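Local coordinates for OBCA, Oxalate Biosynthetic Component A (Burkholderia glumae, PDB 4NNB), which is a bacterial enzyme component with a TIM-barrel-type domain that holds a magnesium ion and an oxaloacetate ion at a shared site, at residues 9-14 with 222-227; 472-477 with 493-498. All blocks are in the same frame, centred on the assembly; numbering follows the deposited sequence.

Interaction 1 (9-14 with 222-227); sequences TAAPIG and VVHLHT. With MG (magnesium ion), chain B; OAA (oxaloacetate ion), chain C.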
ATOM      1  N   THR A   9       6.933 -11.555  -2.895  1.00 23.42           N
ATOM      2  CA  THR A   9       5.636 -11.169  -3.434  1.00 23.19           C
ATOM      3  C   THR A   9       5.559  -9.650  -3.606  1.00 22.60           C
ATOM      4  O   THR A   9       5.812  -8.899  -2.671  1.00 22.80           O
ATOM      5  CB  THR A   9       4.468 -11.653  -2.529  1.00 21.66           C
ATOM      6  OG1 THR A   9       4.406 -13.089  -2.561  1.00 21.74           O
ATOM      7  CG2 THR A   9       3.124 -11.092  -3.044  1.00 19.90           C
ATOM      8  N   ALA A  10       5.217  -9.196  -4.808  1.00 20.87           N
ATOM      9  CA  ALA A  10       4.940  -7.777  -5.023  1.00 23.97           C
ATOM     10  C   ALA A  10       3.442  -7.513  -4.840  1.00 23.27           C
ATOM     11  O   ALA A  10       2.615  -8.252  -5.359  1.00 23.17           O
ATOM     12  CB  ALA A  10       5.360  -7.373  -6.413  1.00 22.32           C
ATOM     13  N   ALA A  11       3.084  -6.461  -4.114  1.00 22.72           N
ATOM     14  CA  ALA A  11       1.661  -6.123  -3.950  1.00 23.35           C
ATOM     15  C   ALA A  11       1.422  -4.670  -4.369  1.00 22.32           C
ATOM     16  O   ALA A  11       1.498  -3.771  -3.544  1.00 22.66           O
ATOM     17  CB  ALA A  11       1.215  -6.352  -2.507  1.00 22.57           C
ATOM     18  N   PRO A  12       1.148  -4.442  -5.665  1.00 19.92           N
ATOM     19  CA  PRO A  12       1.245  -3.082  -6.222  1.00 21.14           C
ATOM     20  C   PRO A  12       0.057  -2.155  -6.007  1.00 24.09           C
ATOM     21  O   PRO A  12       0.221  -0.955  -6.260  1.00 21.40           O
ATOM     22  CB  PRO A  12       1.411  -3.323  -7.729  1.00 22.16           C
ATOM     23  CG  PRO A  12       1.830  -4.774  -7.860  1.00 24.98           C
ATOM     24  CD  PRO A  12       1.128  -5.467  -6.720  1.00 20.76           C
ATOM     25  N   ILE A  13      -1.098  -2.662  -5.580  1.00 20.45           N
ATOM     26  CA  ILE A  13      -2.299  -1.822  -5.591  1.00 21.56           C
ATOM     27  C   ILE A  13      -2.997  -1.731  -4.251  1.00 22.52           C
ATOM     28  O   ILE A  13      -3.188  -0.636  -3.718  1.00 20.98           O
ATOM     29  CB  ILE A  13      -3.332  -2.288  -6.630  1.00 22.48           C
ATOM     30  CG1 ILE A  13      -2.689  -2.422  -8.007  1.00 22.22           C
ATOM     31  CG2 ILE A  13      -4.528  -1.314  -6.675  1.00 24.45           C
ATOM     32  CD1 ILE A  13      -2.337  -3.855  -8.392  1.00 22.89           C
ATOM     33  N   GLY A  14      -3.401  -2.885  -3.727  1.00 20.82           N
ATOM     34  CA  GLY A  14      -4.142  -2.940  -2.486  1.00 20.39           C
ATOM     35  C   GLY A  14      -5.516  -2.303  -2.505  1.00 21.65           C
ATOM     36  O   GLY A  14      -6.066  -1.969  -3.560  1.00 19.90           O
ATOM     37  N   VAL A 222       5.900 -13.562  -7.345  1.00 22.66           N
ATOM     38  CA  VAL A 222       4.440 -13.591  -7.252  1.00 24.33           C
ATOM     39  C   VAL A 222       3.916 -12.160  -7.163  1.00 23.38           C
ATOM     40  O   VAL A 222       4.508 -11.320  -6.482  1.00 24.11           O
ATOM     41  CB  VAL A 222       3.973 -14.392  -6.003  1.00 22.83           C
ATOM     42  CG1 VAL A 222       2.448 -14.299  -5.826  1.00 22.61           C
ATOM     43  CG2 VAL A 222       4.429 -15.861  -6.093  1.00 24.07           C
ATOM     44  N   VAL A 223       2.814 -11.870  -7.848  1.00 22.86           N
ATOM     45  CA  VAL A 223       2.230 -10.540  -7.772  1.00 21.92           C
ATOM     46  C   VAL A 223       0.786 -10.611  -7.266  1.00 24.42           C
ATOM     47  O   VAL A 223      -0.075 -11.224  -7.908  1.00 22.93           O
ATOM     48  CB  VAL A 223       2.264  -9.819  -9.131  1.00 22.71           C
ATOM     49  CG1 VAL A 223       1.777  -8.372  -8.973  1.00 22.59           C
ATOM     50  CG2 VAL A 223       3.693  -9.852  -9.717  1.00 26.28           C
ATOM     51  N   HIS A 224       0.542  -9.990  -6.117  1.00 21.95           N
ATOM     52  CA  HIS A 224      -0.794  -9.949  -5.503  1.00 21.74           C
ATOM     53  C   HIS A 224      -1.533  -8.705  -6.016  1.00 20.97           C
ATOM     54  O   HIS A 224      -1.062  -7.583  -5.852  1.00 23.10           O
ATOM     55  CB  HIS A 224      -0.643  -9.935  -3.971  1.00 20.46           C
ATOM     56  CG  HIS A 224      -1.912  -9.667  -3.212  1.00 20.65           C
ATOM     57  ND1 HIS A 224      -2.935 -10.594  -3.103  1.00 24.00           N
ATOM     58  CD2 HIS A 224      -2.301  -8.598  -2.475  1.00 20.35           C
ATOM     59  CE1 HIS A 224      -3.902 -10.093  -2.356  1.00 24.47           C
ATOM     60  NE2 HIS A 224      -3.544  -8.877  -1.963  1.00 26.09           N
ATOM     61  N   LEU A 225      -2.682  -8.916  -6.647  1.00 20.34           N
ATOM     62  CA  LEU A 225      -3.407  -7.859  -7.345  1.00 21.18           C
ATOM     63  C   LEU A 225      -4.727  -7.476  -6.683  1.00 23.33           C
ATOM     64  O   LEU A 225      -5.458  -8.344  -6.191  1.00 21.46           O
ATOM     65  CB  LEU A 225      -3.709  -8.315  -8.782  1.00 19.64           C
ATOM     66  CG  LEU A 225      -2.488  -8.494  -9.691  1.00 23.05           C
ATOM     67  CD1 LEU A 225      -2.895  -8.981 -11.084  1.00 21.78           C
ATOM     68  CD2 LEU A 225      -1.726  -7.167  -9.790  1.00 20.44           C
ATOM     69  N   HIS A 226      -5.019  -6.175  -6.690  1.00 20.88           N
ATOM     70  CA  HIS A 226      -6.374  -5.664  -6.495  1.00 23.79           C
ATOM     71  C   HIS A 226      -6.758  -4.847  -7.725  1.00 23.99           C
ATOM     72  O   HIS A 226      -5.893  -4.376  -8.476  1.00 22.12           O
ATOM     73  CB  HIS A 226      -6.453  -4.692  -5.314  1.00 19.52           C
ATOM     74  CG  HIS A 226      -6.323  -5.320  -3.961  1.00 22.34           C
ATOM     75  ND1 HIS A 226      -7.297  -5.195  -2.995  1.00 21.46           N
ATOM     76  CD2 HIS A 226      -5.305  -6.012  -3.388  1.00 20.78           C
ATOM     77  CE1 HIS A 226      -6.896  -5.801  -1.888  1.00 22.06           C
ATOM     78  NE2 HIS A 226      -5.692  -6.305  -2.102  1.00 21.27           N
ATOM     79  N   THR A 227      -8.058  -4.646  -7.905  1.00 21.25           N
ATOM     80  CA  THR A 227      -8.574  -3.658  -8.839  1.00 24.00           C
ATOM     81  C   THR A 227      -9.342  -2.591  -8.065  1.00 25.60           C
ATOM     82  O   THR A 227      -9.668  -2.779  -6.889  1.00 23.63           O
ATOM     83  CB  THR A 227      -9.483  -4.298  -9.902  1.00 25.97           C
ATOM     84  OG1 THR A 227     -10.431  -5.166  -9.259  1.00 22.73           O
ATOM     85  CG2 THR A 227      -8.648  -5.105 -10.900  1.00 25.94           C
TER
HETATM   86 MG    MG B 601      -4.684  -7.520  -0.721  1.00 27.40          MG
HETATM   87  O1  OAA C 602      -7.292 -10.812   0.507  1.00 34.84           O
HETATM   88  O2  OAA C 602      -6.104  -9.202  -0.564  1.00 27.38           O
HETATM   89  O4  OAA C 602      -6.583  -5.369   2.975  1.00 33.56           O
HETATM   90  O5  OAA C 602      -8.477  -6.671   2.896  1.00 36.32           O
HETATM   91  O3  OAA C 602      -5.830  -6.777   0.617  1.00 31.31           O
HETATM   92  C1  OAA C 602      -6.751  -9.620   0.490  1.00 29.88           C
HETATM   93  C2  OAA C 602      -6.895  -8.748   1.718  1.00 29.72           C
HETATM   94  C3  OAA C 602      -6.615  -7.275   1.525  1.00 28.77           C
HETATM   95  C4  OAA C 602      -7.265  -6.385   2.509  1.00 25.58           C
HETATM   96  O   HOH W   1      -1.928  -5.317  -4.703  1.00 22.30           O
HETATM   97  O   HOH W   2      -3.623  -8.356   1.091  1.00 31.61           O
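His226 and Gly14 meet because the CG of His226 turns away from its own carbonyl carbon (chi1 -72°) and sets the imidazole against the glycine backbone; two residues earlier His224 swings its CG opposite the backbone N (chi1 170°), with Ala11 CB near the ring edge. From these two settings both rings offer NE2 to the magnesium ion, His224 NE2 at 2.2 Å and His226 NE2 at 2.1 Å. Oxaloacetate O2 lies in the plane of the His224 ring, at its edge, and O3 does the same for His226. Gly14 CA sits over one face of the His226 ring, 3.5 Å from the centroid and 17° off the normal, a CH-pi contact. On the far side of the ring from the metal, His226 ND1 bonds to Asn251, which should help fix the ring's rotation; His224 ND1 has a weaker bond to Asn275.

Upstream, the two segments run as parallel strands. Ala10 is gripped through both of its polar backbone atoms: its N reaches Val222 O at 2.8 Å, and its O takes the N-H of His224 at 2.8 Å. Past Ala11 the two segments separate, and a water links them, accepting from Ile13 N at 2.9 Å and donating to His224 O at 2.7 Å. Apolar packing continues alongside: Pro12 crosses Val223 at about a right angle, and Ile13 CD1 meets Leu225 CD2 at 3.6 Å. Ile13 also covers His226 O, which is buried with no polar partner in the model. Helix 205-217 covers the side of Ala10 and Val223. The C-terminal end of strand 222-229, paired in parallel with strand 5-10, carries both histidines to the metal, as expected at the C-terminal mouth of a TIM-type barrel, where loops and strand ends carry the active-site residues.

Interaction 2 (472-477 with 493-498); sequences VGLEDG and RGTWEQ. With MG (magnesium ion), chain B; OAA (oxaloacetate ion), chain C.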
ATOM      1  N   VAL A 472       6.291  -7.078  -0.355  1.00 20.75           N
ATOM      2  CA  VAL A 472       6.373  -5.615  -0.281  1.00 22.82           C
ATOM      3  C   VAL A 472       5.503  -5.058  -1.399  1.00 22.53           C
ATOM      4  O   VAL A 472       5.091  -5.798  -2.291  1.00 23.57           O
ATOM      5  CB  VAL A 472       7.818  -5.106  -0.485  1.00 25.75           C
ATOM      6  CG1 VAL A 472       8.681  -5.456   0.716  1.00 26.61           C
ATOM      7  CG2 VAL A 472       8.404  -5.690  -1.770  1.00 22.72           C
ATOM      8  N   GLY A 473       5.218  -3.761  -1.347  1.00 23.20           N
ATOM      9  CA  GLY A 473       4.508  -3.104  -2.432  1.00 21.90           C
ATOM     10  C   GLY A 473       3.697  -1.931  -1.919  1.00 21.30           C
ATOM     11  O   GLY A 473       3.497  -1.814  -0.709  1.00 20.36           O
ATOM     12  N   LEU A 474       3.202  -1.084  -2.825  1.00 23.06           N
ATOM     13  CA  LEU A 474       2.404   0.087  -2.424  1.00 22.99           C
ATOM     14  C   LEU A 474       1.161  -0.261  -1.584  1.00 21.79           C
ATOM     15  O   LEU A 474       0.711   0.547  -0.760  1.00 19.43           O
ATOM     16  CB  LEU A 474       2.022   0.925  -3.648  1.00 21.98           C
ATOM     17  CG  LEU A 474       3.186   1.535  -4.443  1.00 24.42           C
ATOM     18  CD1 LEU A 474       2.678   2.612  -5.426  1.00 20.90           C
ATOM     19  CD2 LEU A 474       4.232   2.115  -3.495  1.00 24.97           C
ATOM     20  N   GLU A 475       0.616  -1.460  -1.777  1.00 22.28           N
ATOM     21  CA  GLU A 475      -0.454  -1.954  -0.899  1.00 19.00           C
ATOM     22  C   GLU A 475      -0.107  -1.851   0.585  1.00 22.03           C
ATOM     23  O   GLU A 475      -0.951  -1.470   1.404  1.00 22.27           O
ATOM     24  CB  GLU A 475      -0.795  -3.412  -1.248  1.00 20.92           C
ATOM     25  CG  GLU A 475      -1.778  -4.069  -0.269  1.00 22.96           C
ATOM     26  CD  GLU A 475      -2.432  -5.313  -0.856  1.00 24.66           C
ATOM     27  OE1 GLU A 475      -3.310  -5.909  -0.192  1.00 23.21           O
ATOM     28  OE2 GLU A 475      -2.048  -5.705  -1.977  1.00 22.90           O
ATOM     29  N   ASP A 476       1.133  -2.180   0.937  1.00 20.02           N
ATOM     30  CA  ASP A 476       1.537  -2.248   2.349  1.00 19.73           C
ATOM     31  C   ASP A 476       2.250  -1.001   2.885  1.00 23.99           C
ATOM     32  O   ASP A 476       2.129  -0.675   4.067  1.00 24.34           O
ATOM     33  CB  ASP A 476       2.415  -3.479   2.577  1.00 22.86           C
ATOM     34  CG  ASP A 476       1.717  -4.755   2.168  1.00 24.48           C
ATOM     35  OD1 ASP A 476       2.372  -5.661   1.600  1.00 28.87           O
ATOM     36  OD2 ASP A 476       0.497  -4.831   2.387  1.00 27.50           O
ATOM     37  N   GLY A 477       2.998  -0.319   2.020  1.00 22.50           N
ATOM     38  CA  GLY A 477       3.670   0.917   2.394  1.00 20.24           C
ATOM     39  C   GLY A 477       4.080   1.695   1.160  1.00 23.77           C
ATOM     40  O   GLY A 477       4.392   1.098   0.129  1.00 21.68           O
ATOM     41  N   ARG A 493       9.365   5.008  -5.868  1.00 22.05           N
ATOM     42  CA  ARG A 493       9.041   5.290  -7.263  1.00 26.09           C
ATOM     43  C   ARG A 493       8.066   4.250  -7.827  1.00 26.33           C
ATOM     44  O   ARG A 493       7.524   4.412  -8.922  1.00 23.60           O
ATOM     45  CB  ARG A 493      10.314   5.313  -8.107  1.00 30.51           C
ATOM     46  CG  ARG A 493      11.292   6.416  -7.727  1.00 31.37           C
ATOM     47  CD  ARG A 493      11.702   7.188  -8.954  1.00 45.91           C
ATOM     48  NE  ARG A 493      10.615   8.052  -9.411  1.00 43.33           N
ATOM     49  CZ  ARG A 493      10.410   8.374 -10.683  1.00 45.11           C
ATOM     50  NH1 ARG A 493      11.209   7.890 -11.621  1.00 51.94           N
ATOM     51  NH2 ARG A 493       9.406   9.176 -11.017  1.00 44.30           N
ATOM     52  N   GLY A 494       7.859   3.174  -7.079  1.00 25.34           N
ATOM     53  CA  GLY A 494       6.993   2.101  -7.520  1.00 23.44           C
ATOM     54  C   GLY A 494       7.192   0.879  -6.647  1.00 25.99           C
ATOM     55  O   GLY A 494       8.148   0.812  -5.866  1.00 22.55           O
ATOM     56  N   THR A 495       6.272  -0.076  -6.750  1.00 22.14           N
ATOM     57  CA  THR A 495       6.456  -1.355  -6.080  1.00 22.84           C
ATOM     58  C   THR A 495       7.746  -2.016  -6.563  1.00 23.59           C
ATOM     59  O   THR A 495       8.477  -2.602  -5.771  1.00 22.01           O
ATOM     60  CB  THR A 495       5.232  -2.289  -6.293  1.00 22.35           C
ATOM     61  OG1 THR A 495       4.101  -1.740  -5.586  1.00 21.73           O
ATOM     62  CG2 THR A 495       5.520  -3.674  -5.768  1.00 20.90           C
ATOM     63  N   TRP A 496       8.045  -1.900  -7.853  1.00 23.41           N
ATOM     64  CA  TRP A 496       9.282  -2.489  -8.376  1.00 26.33           C
ATOM     65  C   TRP A 496      10.520  -1.992  -7.605  1.00 26.72           C
ATOM     66  O   TRP A 496      11.478  -2.740  -7.405  1.00 24.82           O
ATOM     67  CB  TRP A 496       9.434  -2.197  -9.871  1.00 25.99           C
ATOM     68  CG  TRP A 496       9.627  -0.742 -10.161  1.00 29.86           C
ATOM     69  CD1 TRP A 496       8.660   0.164 -10.504  1.00 27.54           C
ATOM     70  CD2 TRP A 496      10.867  -0.017 -10.123  1.00 29.37           C
ATOM     71  NE1 TRP A 496       9.226   1.409 -10.676  1.00 29.93           N
ATOM     72  CE2 TRP A 496      10.576   1.322 -10.452  1.00 30.41           C
ATOM     73  CE3 TRP A 496      12.189  -0.372  -9.840  1.00 28.89           C
ATOM     74  CZ2 TRP A 496      11.565   2.310 -10.497  1.00 33.82           C
ATOM     75  CZ3 TRP A 496      13.171   0.613  -9.886  1.00 35.61           C
ATOM     76  CH2 TRP A 496      12.854   1.932 -10.214  1.00 34.59           C
ATOM     77  N   GLU A 497      10.496  -0.740  -7.160  1.00 25.40           N
ATOM     78  CA  GLU A 497      11.650  -0.212  -6.436  1.00 27.98           C
ATOM     79  C   GLU A 497      11.775  -0.877  -5.068  1.00 28.18           C
ATOM     80  O   GLU A 497      12.877  -1.244  -4.644  1.00 25.58           O
ATOM     81  CB  GLU A 497      11.601   1.317  -6.310  1.00 24.19           C
ATOM     82  CG  GLU A 497      12.846   1.871  -5.616  1.00 27.65           C
ATOM     83  CD  GLU A 497      12.909   3.375  -5.636  1.00 27.02           C
ATOM     84  OE1 GLU A 497      13.969   3.909  -6.004  1.00 29.22           O
ATOM     85  OE2 GLU A 497      11.904   4.029  -5.269  1.00 27.98           O
ATOM     86  N   GLN A 498      10.640  -1.059  -4.395  1.00 24.66           N
ATOM     87  CA  GLN A 498      10.617  -1.760  -3.114  1.00 25.33           C
ATOM     88  C   GLN A 498      11.065  -3.204  -3.261  1.00 24.40           C
ATOM     89  O   GLN A 498      11.773  -3.725  -2.399  1.00 25.85           O
ATOM     90  CB  GLN A 498       9.221  -1.658  -2.480  1.00 23.38           C
ATOM     91  CG  GLN A 498       8.821  -0.193  -2.231  1.00 20.78           C
ATOM     92  CD  GLN A 498       7.340  -0.010  -1.937  1.00 25.86           C
ATOM     93  OE1 GLN A 498       6.487  -0.712  -2.494  1.00 22.70           O
ATOM     94  NE2 GLN A 498       7.027   0.931  -1.053  1.00 23.82           N
TER
HETATM   95 MG    MG B 601      -4.684  -7.520  -0.721  1.00 27.40          MG
HETATM   96  O1  OAA C 602      -7.292 -10.812   0.507  1.00 34.84           O
HETATM   97  O2  OAA C 602      -6.104  -9.202  -0.564  1.00 27.38           O
HETATM   98  O4  OAA C 602      -6.583  -5.369   2.975  1.00 33.56           O
HETATM   99  O5  OAA C 602      -8.477  -6.671   2.896  1.00 36.32           O
HETATM  100  O3  OAA C 602      -5.830  -6.777   0.617  1.00 31.31           O
HETATM  101  C1  OAA C 602      -6.751  -9.620   0.490  1.00 29.88           C
HETATM  102  C2  OAA C 602      -6.895  -8.748   1.718  1.00 29.72           C
HETATM  103  C3  OAA C 602      -6.615  -7.275   1.525  1.00 28.77           C
HETATM  104  C4  OAA C 602      -7.265  -6.385   2.509  1.00 25.58           C
HETATM  105  O   HOH W   2      -3.623  -8.356   1.091  1.00 31.61           O
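Leu474 N and Thr495 OG1 form the straighter of two hydrogen bonds here, 3.0 Å long with 167° at the hydrogen. Thr495 holds OG1 beside its own backbone N, opposite the carbonyl carbon (chi1 -68°), which aims the hydroxyl at the loop. The second bond comes from the other end of the same helical turn: Gln498, extended beyond CG, gives an NE2 hydrogen to Gly477 O at 2.9 Å. Gly477 O lies near the plane of the Gln498 amide, but the donor stands 48° out of the carbonyl plane of Gly477. Gln498 NE2 also bonds to Thr479 O, so two backbone carbonyls hold the amide.

Within the loop, Gly473 O accepts from both Asp476 N at 2.9 Å and Gly477 N at 3.2 Å, winding 473-477 into a tight turn.

Packing fills in between these bonds. Gln498 OE1 rests against Gly473 CA at 3.1 Å, and Thr495 CG2 presses on the same CA. Leu474 crosses Gln498 at about a right angle, its CD2 near the amide, and Val472 CG2 lies on the Gln498 backbone.

Metal binding falls to Glu475, whose OE1 reaches the magnesium ion at 2.2 Å. A metal-bearing loop after a barrel strand here meets the first turn of helix 495-507, with Gly494 in the N-cap position.

Interactions 1 and 2, centred about 9 Å apart, join through the backbone: Thr9 O takes a probable hydrogen bond from Val472 N at 3.0 Å, and Ala11 N probably gives one to Val472 O at 2.8 Å. Strand 5-10 thus lies between strands 222-229 and 469-472, uniting the start of the chain with two much later parts of the barrel. Both contacts end at the same magnesium ion. Interaction 1 supplies two histidines and interaction 2 one glutamate, with His226 NE2 and Glu475 OE1 3.1 Å apart as fellow ligands. Oxaloacetate O2 and O3 and one shared water complete six coordinating atoms, while Ser277, Ser279, Arg281, Ser310 and Tyr324 also bond to the oxaloacetate.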